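PDB 4Z4A: carbohydrate-binding module family 14 protein from Pseudocercospora fuligena, which probably binds chitin as a fungal Avr4 effector, an avirulence protein whose orthologue is recognised by the tomato Cf-4 receptor. Local coordinates for residues N53-S59 / I70-P76; L79-D83 / N93-G97. All coordinates share one frame; numbering follows the deposited sequence.

Contact 1: N53-S59 / I70-P76; sequences NGYIQCS and IHEMPCP
Tyr55 lays one face of its phenol ring against Met73, whose CB stands 3.5 Å from the ring centroid and only 20° off the normal, a CH-pi contact placed toward the hydroxyl end. The tyrosine ring leans over the neighbouring strand because chi1 is 59°, which sets CG between its own backbone N and carbonyl carbon; Cys75 SG then meets the ring at its edge. Among the residues facing the other way, Ile70 CD1 lies 3.8 Å from both Ile56 CG2 and Cys58 SG, which is in a disulfide with Cys28. The frame under these side chains is an antiparallel beta hairpin, two of the three strands of the CBM14 (peritrophin-A) sheet. Its hydrogen-bonded pairs are Tyr55 with Met73 and Gln57 with His71, and Tyr55 N to Met73 O spans 2.8 Å. At the open end, Cys75 N continues the ladder to Asn53 O with a nearly straight bond, 3.0 Å long. Asn53 ND2 donates to Pro76 O at 3.3 Å; the oxygen lies in the Asn53 amide plane, but ND2 stands well above the proline carbonyl plane, while also bonding Leu79 O. Farther out, Trp81 stacks on Tyr55, and Ser59 OG bonds Leu39 O of the second subunit.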
loop_
_atom_site.group_PDB
_atom_site.type_symbol
_atom_site.label_atom_id
_atom_site.label_comp_id
_atom_site.label_asym_id
_atom_site.label_seq_id
_atom_site.Cartn_x
_atom_site.Cartn_y
_atom_site.Cartn_z
ATOM N N ASN B 53 15.568 -1.465 -3.234
ATOM C CA ASN B 53 14.773 -2.711 -3.028
ATOM C C ASN B 53 13.719 -2.512 -1.912
ATOM O O ASN B 53 13.460 -3.415 -1.116
ATOM C CB ASN B 53 15.677 -3.941 -2.754
ATOM C CG ASN B 53 14.896 -5.292 -2.665
ATOM O OD1 ASN B 53 15.111 -6.071 -1.731
ATOM N ND2 ASN B 53 14.039 -5.585 -3.635
ATOM N N GLY B 54 13.170 -1.300 -1.838
ATOM C CA GLY B 54 12.126 -0.956 -0.891
ATOM C C GLY B 54 11.680 0.487 -1.017
ATOM O O GLY B 54 12.034 1.200 -1.985
ATOM N N TYR B 55 10.896 0.934 -0.047
ATOM C CA TYR B 55 10.290 2.272 -0.066
ATOM C C TYR B 55 9.907 2.661 1.343
ATOM O O TYR B 55 10.154 1.913 2.307
ATOM C CB TYR B 55 9.052 2.307 -1.005
ATOM C CG TYR B 55 7.978 1.320 -0.588
ATOM C CD1 TYR B 55 8.095 -0.050 -0.887
ATOM C CD2 TYR B 55 6.823 1.757 0.070
ATOM C CE1 TYR B 55 7.122 -0.943 -0.499
ATOM C CE2 TYR B 55 5.844 0.867 0.461
ATOM C CZ TYR B 55 5.975 -0.477 0.152
ATOM O OH TYR B 55 4.987 -1.381 0.527
ATOM N N ILE B 56 9.391 3.876 1.478
ATOM C CA ILE B 56 8.939 4.396 2.733
ATOM C C ILE B 56 7.432 4.681 2.619
ATOM O O ILE B 56 6.979 5.322 1.648
ATOM C CB ILE B 56 9.660 5.683 3.089
ATOM C CG1 ILE B 56 11.148 5.385 3.387
ATOM C CG2 ILE B 56 8.975 6.370 4.287
ATOM C CD1 ILE B 56 11.965 6.639 3.602
ATOM N N GLN B 57 6.676 4.155 3.582
ATOM C CA GLN B 57 5.272 4.552 3.742
ATOM C C GLN B 57 5.148 5.309 5.034
ATOM O O GLN B 57 5.642 4.837 6.095
ATOM C CB GLN B 57 4.357 3.354 3.765
ATOM C CG GLN B 57 2.876 3.700 3.911
ATOM C CD GLN B 57 1.994 2.537 3.505
ATOM O OE1 GLN B 57 2.487 1.492 3.104
ATOM N NE2 GLN B 57 0.700 2.720 3.592
ATOM N N CYS B 58 4.498 6.475 4.967
ATOM C CA CYS B 58 4.123 7.240 6.148
ATOM C C CYS B 58 2.687 6.941 6.528
ATOM O O CYS B 58 1.791 6.975 5.704
ATOM C CB CYS B 58 4.322 8.733 5.929
ATOM S SG CYS B 58 6.070 9.134 6.022
ATOM N N SER B 59 2.478 6.555 7.782
ATOM C CA SER B 59 1.143 6.313 8.290
ATOM C C SER B 59 0.747 7.463 9.196
ATOM O O SER B 59 1.531 7.889 10.025
ATOM C CB SER B 59 1.079 5.002 9.082
ATOM O OG SER B 59 1.163 3.861 8.236
ATOM N N ILE B 70 6.971 6.767 10.274
ATOM C CA ILE B 70 7.772 6.179 9.191
ATOM C C ILE B 70 7.714 4.664 9.260
ATOM O O ILE B 70 7.935 4.084 10.334
ATOM C CB ILE B 70 9.284 6.580 9.285
ATOM C CG1 ILE B 70 9.487 8.051 8.934
ATOM C CG2 ILE B 70 10.190 5.719 8.392
ATOM C CD1 ILE B 70 9.552 8.329 7.439
ATOM N N HIS B 71 7.447 4.031 8.111
ATOM C CA HIS B 71 7.624 2.588 7.905
ATOM C C HIS B 71 8.548 2.346 6.726
ATOM O O HIS B 71 8.252 2.765 5.605
ATOM C CB HIS B 71 6.280 1.927 7.633
ATOM C CG HIS B 71 5.309 2.069 8.751
ATOM N ND1 HIS B 71 5.321 1.230 9.846
ATOM C CD2 HIS B 71 4.315 2.960 8.968
ATOM C CE1 HIS B 71 4.370 1.594 10.686
ATOM N NE2 HIS B 71 3.744 2.639 10.179
ATOM N N GLU B 72 9.701 1.741 6.973
ATOM C CA GLU B 72 10.615 1.328 5.909
ATOM C C GLU B 72 10.161 -0.028 5.396
ATOM O O GLU B 72 10.208 -1.031 6.090
ATOM C CB GLU B 72 12.062 1.310 6.431
ATOM C CG GLU B 72 12.502 2.697 6.867
ATOM C CD GLU B 72 13.947 2.730 7.341
ATOM O OE1 GLU B 72 14.165 3.045 8.524
ATOM O OE2 GLU B 72 14.862 2.438 6.539
ATOM N N MET B 73 9.648 -0.055 4.176
ATOM C CA MET B 73 9.017 -1.249 3.642
ATOM C C MET B 73 9.892 -1.907 2.559
ATOM O O MET B 73 10.416 -1.204 1.668
ATOM C CB MET B 73 7.662 -0.874 3.012
ATOM C CG MET B 73 6.690 -0.122 3.917
ATOM S SD MET B 73 6.114 -1.097 5.334
ATOM C CE MET B 73 5.139 -2.347 4.479
ATOM N N PRO B 74 9.991 -3.236 2.561
ATOM C CA PRO B 74 10.758 -3.899 1.516
ATOM C C PRO B 74 9.920 -4.144 0.239
ATOM O O PRO B 74 8.686 -4.186 0.300
ATOM C CB PRO B 74 11.101 -5.243 2.168
ATOM C CG PRO B 74 9.889 -5.544 2.977
ATOM C CD PRO B 74 9.503 -4.204 3.566
ATOM N N CYS B 75 10.595 -4.292 -0.888
ATOM C CA CYS B 75 10.010 -4.832 -2.090
ATOM C C CYS B 75 10.311 -6.313 -2.092
ATOM O O CYS B 75 11.324 -6.743 -1.502
ATOM C CB CYS B 75 10.637 -4.233 -3.348
ATOM S SG CYS B 75 10.097 -2.521 -3.626
ATOM N N PRO B 76 9.510 -7.100 -2.834
ATOM C CA PRO B 76 9.835 -8.497 -3.084
ATOM C C PRO B 76 11.244 -8.616 -3.703
ATOM O O PRO B 76 11.712 -7.741 -4.458
ATOM C CB PRO B 76 8.733 -8.961 -4.043
ATOM C CG PRO B 76 7.580 -8.067 -3.680
ATOM C CD PRO B 76 8.194 -6.737 -3.391
#

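Contact 2: L79-D83 / N93-G97. With EDO (1,2-ethanediol), chain R.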
loop_
_atom_site.group_PDB
_atom_site.type_symbol
_atom_site.label_atom_id
_atom_site.label_comp_id
_atom_site.label_asym_id
_atom_site.label_seq_id
_atom_site.Cartn_x
_atom_site.Cartn_y
_atom_site.Cartn_z
ATOM N N LEU B 79 12.592 -7.000 -7.212
ATOM C CA LEU B 79 11.803 -5.840 -7.632
ATOM C C LEU B 79 12.418 -4.598 -7.026
ATOM O O LEU B 79 13.048 -4.653 -5.962
ATOM C CB LEU B 79 10.350 -6.011 -7.192
ATOM C CG LEU B 79 9.599 -7.245 -7.686
ATOM C CD1 LEU B 79 8.127 -7.179 -7.265
ATOM C CD2 LEU B 79 9.715 -7.371 -9.197
ATOM N N LEU B 80 12.256 -3.490 -7.733
ATOM C CA LEU B 80 12.819 -2.221 -7.364
ATOM C C LEU B 80 11.675 -1.206 -7.319
ATOM O O LEU B 80 10.687 -1.333 -8.024
ATOM C CB LEU B 80 13.855 -1.758 -8.389
ATOM C CG LEU B 80 15.086 -2.666 -8.565
ATOM C CD1 LEU B 80 16.003 -1.989 -9.550
ATOM C CD2 LEU B 80 15.773 -3.036 -7.247
ATOM N N TRP B 81 11.873 -0.151 -6.545
ATOM C CA TRP B 81 10.867 0.924 -6.504
ATOM C C TRP B 81 10.721 1.668 -7.811
ATOM O O TRP B 81 11.723 2.021 -8.462
ATOM C CB TRP B 81 11.235 1.915 -5.443
ATOM C CG TRP B 81 10.137 2.920 -5.149
ATOM C CD1 TRP B 81 10.212 4.262 -5.310
ATOM C CD2 TRP B 81 8.829 2.648 -4.617
ATOM N NE1 TRP B 81 9.040 4.863 -4.913
ATOM C CE2 TRP B 81 8.185 3.890 -4.447
ATOM C CE3 TRP B 81 8.170 1.477 -4.191
ATOM C CZ2 TRP B 81 6.883 3.992 -3.943
ATOM C CZ3 TRP B 81 6.893 1.584 -3.691
ATOM C CH2 TRP B 81 6.267 2.836 -3.562
ATOM N N ASN B 82 9.465 1.900 -8.191
ATOM C CA ASN B 82 9.118 2.665 -9.388
ATOM C C ASN B 82 8.234 3.794 -8.856
ATOM O O ASN B 82 7.038 3.597 -8.633
ATOM C CB ASN B 82 8.358 1.828 -10.380
ATOM C CG ASN B 82 7.784 2.597 -11.562
ATOM O OD1 ASN B 82 7.807 3.841 -11.650
ATOM N ND2 ASN B 82 7.145 1.870 -12.444
ATOM N N ASP B 83 8.870 4.936 -8.621
ATOM C CA ASP B 83 8.129 6.082 -8.067
ATOM C C ASP B 83 7.089 6.705 -8.972
ATOM O O ASP B 83 6.184 7.422 -8.453
ATOM C CB ASP B 83 9.117 7.145 -7.617
ATOM C CG ASP B 83 8.556 8.024 -6.500
ATOM O OD1 ASP B 83 8.121 7.531 -5.442
ATOM O OD2 ASP B 83 8.557 9.250 -6.731
ATOM N N ASN B 93 11.864 -0.943 -14.943
ATOM C CA ASN B 93 11.008 0.214 -14.731
ATOM C C ASN B 93 11.375 1.094 -13.553
ATOM O O ASN B 93 10.587 2.022 -13.179
ATOM C CB ASN B 93 9.592 -0.293 -14.504
ATOM C CG ASN B 93 9.073 -1.057 -15.685
ATOM O OD1 ASN B 93 9.373 -0.718 -16.844
ATOM N ND2 ASN B 93 8.278 -2.094 -15.420
ATOM N N THR B 94 12.532 0.893 -12.959
ATOM C CA THR B 94 12.860 1.627 -11.738
ATOM C C THR B 94 13.155 3.097 -11.972
ATOM O O THR B 94 13.679 3.497 -13.013
ATOM C CB THR B 94 14.034 0.992 -10.989
ATOM O OG1 THR B 94 14.070 1.504 -9.666
ATOM C CG2 THR B 94 15.366 1.240 -11.711
ATOM N N THR B 95 12.791 3.905 -10.983
ATOM C CA THR B 95 13.175 5.279 -10.882
ATOM C C THR B 95 14.367 5.496 -9.918
ATOM O O THR B 95 14.789 6.642 -9.685
ATOM C CB THR B 95 12.002 6.109 -10.342
ATOM O OG1 THR B 95 11.541 5.512 -9.102
ATOM C CG2 THR B 95 10.920 6.172 -11.356
ATOM N N CYS B 96 14.917 4.419 -9.373
ATOM C CA CYS B 96 15.920 4.534 -8.318
ATOM C C CYS B 96 17.293 4.688 -8.957
ATOM O O CYS B 96 17.615 3.954 -9.896
ATOM C CB CYS B 96 15.910 3.315 -7.433
ATOM S SG CYS B 96 17.025 3.402 -5.990
ATOM N N GLY B 97 18.031 5.659 -8.456
ATOM C CA GLY B 97 19.348 6.004 -8.984
ATOM C C GLY B 97 20.490 5.639 -8.048
ATOM O O GLY B 97 21.643 5.898 -8.375
HETATM C C1 EDO R . 12.000 10.512 -7.249
HETATM O O1 EDO R . 10.751 10.849 -7.861
HETATM C C2 EDO R . 12.327 9.054 -7.471
HETATM O O2 EDO R . 13.667 8.810 -7.031
#
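Leu80 meets Thr94 through CB, which lies 3.5 Å from Thr94 OG1, while its CD1 branch runs obliquely against the threonine methyl. Here strand 80-82, half of the two-stranded sheet of this chitin-binding CBM14 fold, is joined to an irregular segment after strand 87-89 that holds an ST turn at Thr94. The joint centres on Trp81 O. Thr94 OG1 donates to it over 2.7 Å, from a position tilted 22° off the carbonyl plane, and Thr95 N adds a weak bond. Thr94 holds its hydroxyl anti to the backbone N (chi1 -164°), from where OG1 also accepts from Cys96 N at 3.0 Å, closing the turn. The same hydroxyl therefore gives one bond across the contact and takes one from Cys96, whose sulfur is in a disulfide with Cys52. Asn82 brings its CG to 3.3 Å from the backbone O of Asn93; the side-chain amides of the two asparagines are turned 44° from each other, and Asn82 ND2 is held by Asp89 on the partner strand. Asp83 is held through both its carboxylate and its backbone N. OD1 receives the indole N-H of Trp81 on its anti side, near the ring plane, and also pairs with Lys86, an arrangement that should fix the turn of both the indole and the carboxylate; OD2 takes a bond from a 1,2-ethanediol, probably a crystallisation additive. The backbone N of Asp83 gives a nearly straight bond to Thr95 OG1 at 2.8 Å.

In the fold
From the N terminus, helix 30-36 and strand 45-48 come first, and then contact 1 closes the hairpin loop between strands 54-60 and 68-74. The chain leaves it through Pro76 and enters strand 80-82, where contact 2 opens; that contact closes a second loop, around strand 87-89, so the two lie in series and neither encloses the other. Their centres are 13 Å apart, yet the two contacts touch, for example where Gly54 O packs 3.6 Å from Trp81 CB. Disulfides Cys75-Cys88 and Cys52-Cys96 cross the same boundary, tying the chain that flanks the three-stranded sheet to strand 87-89 and to the segment 93-97.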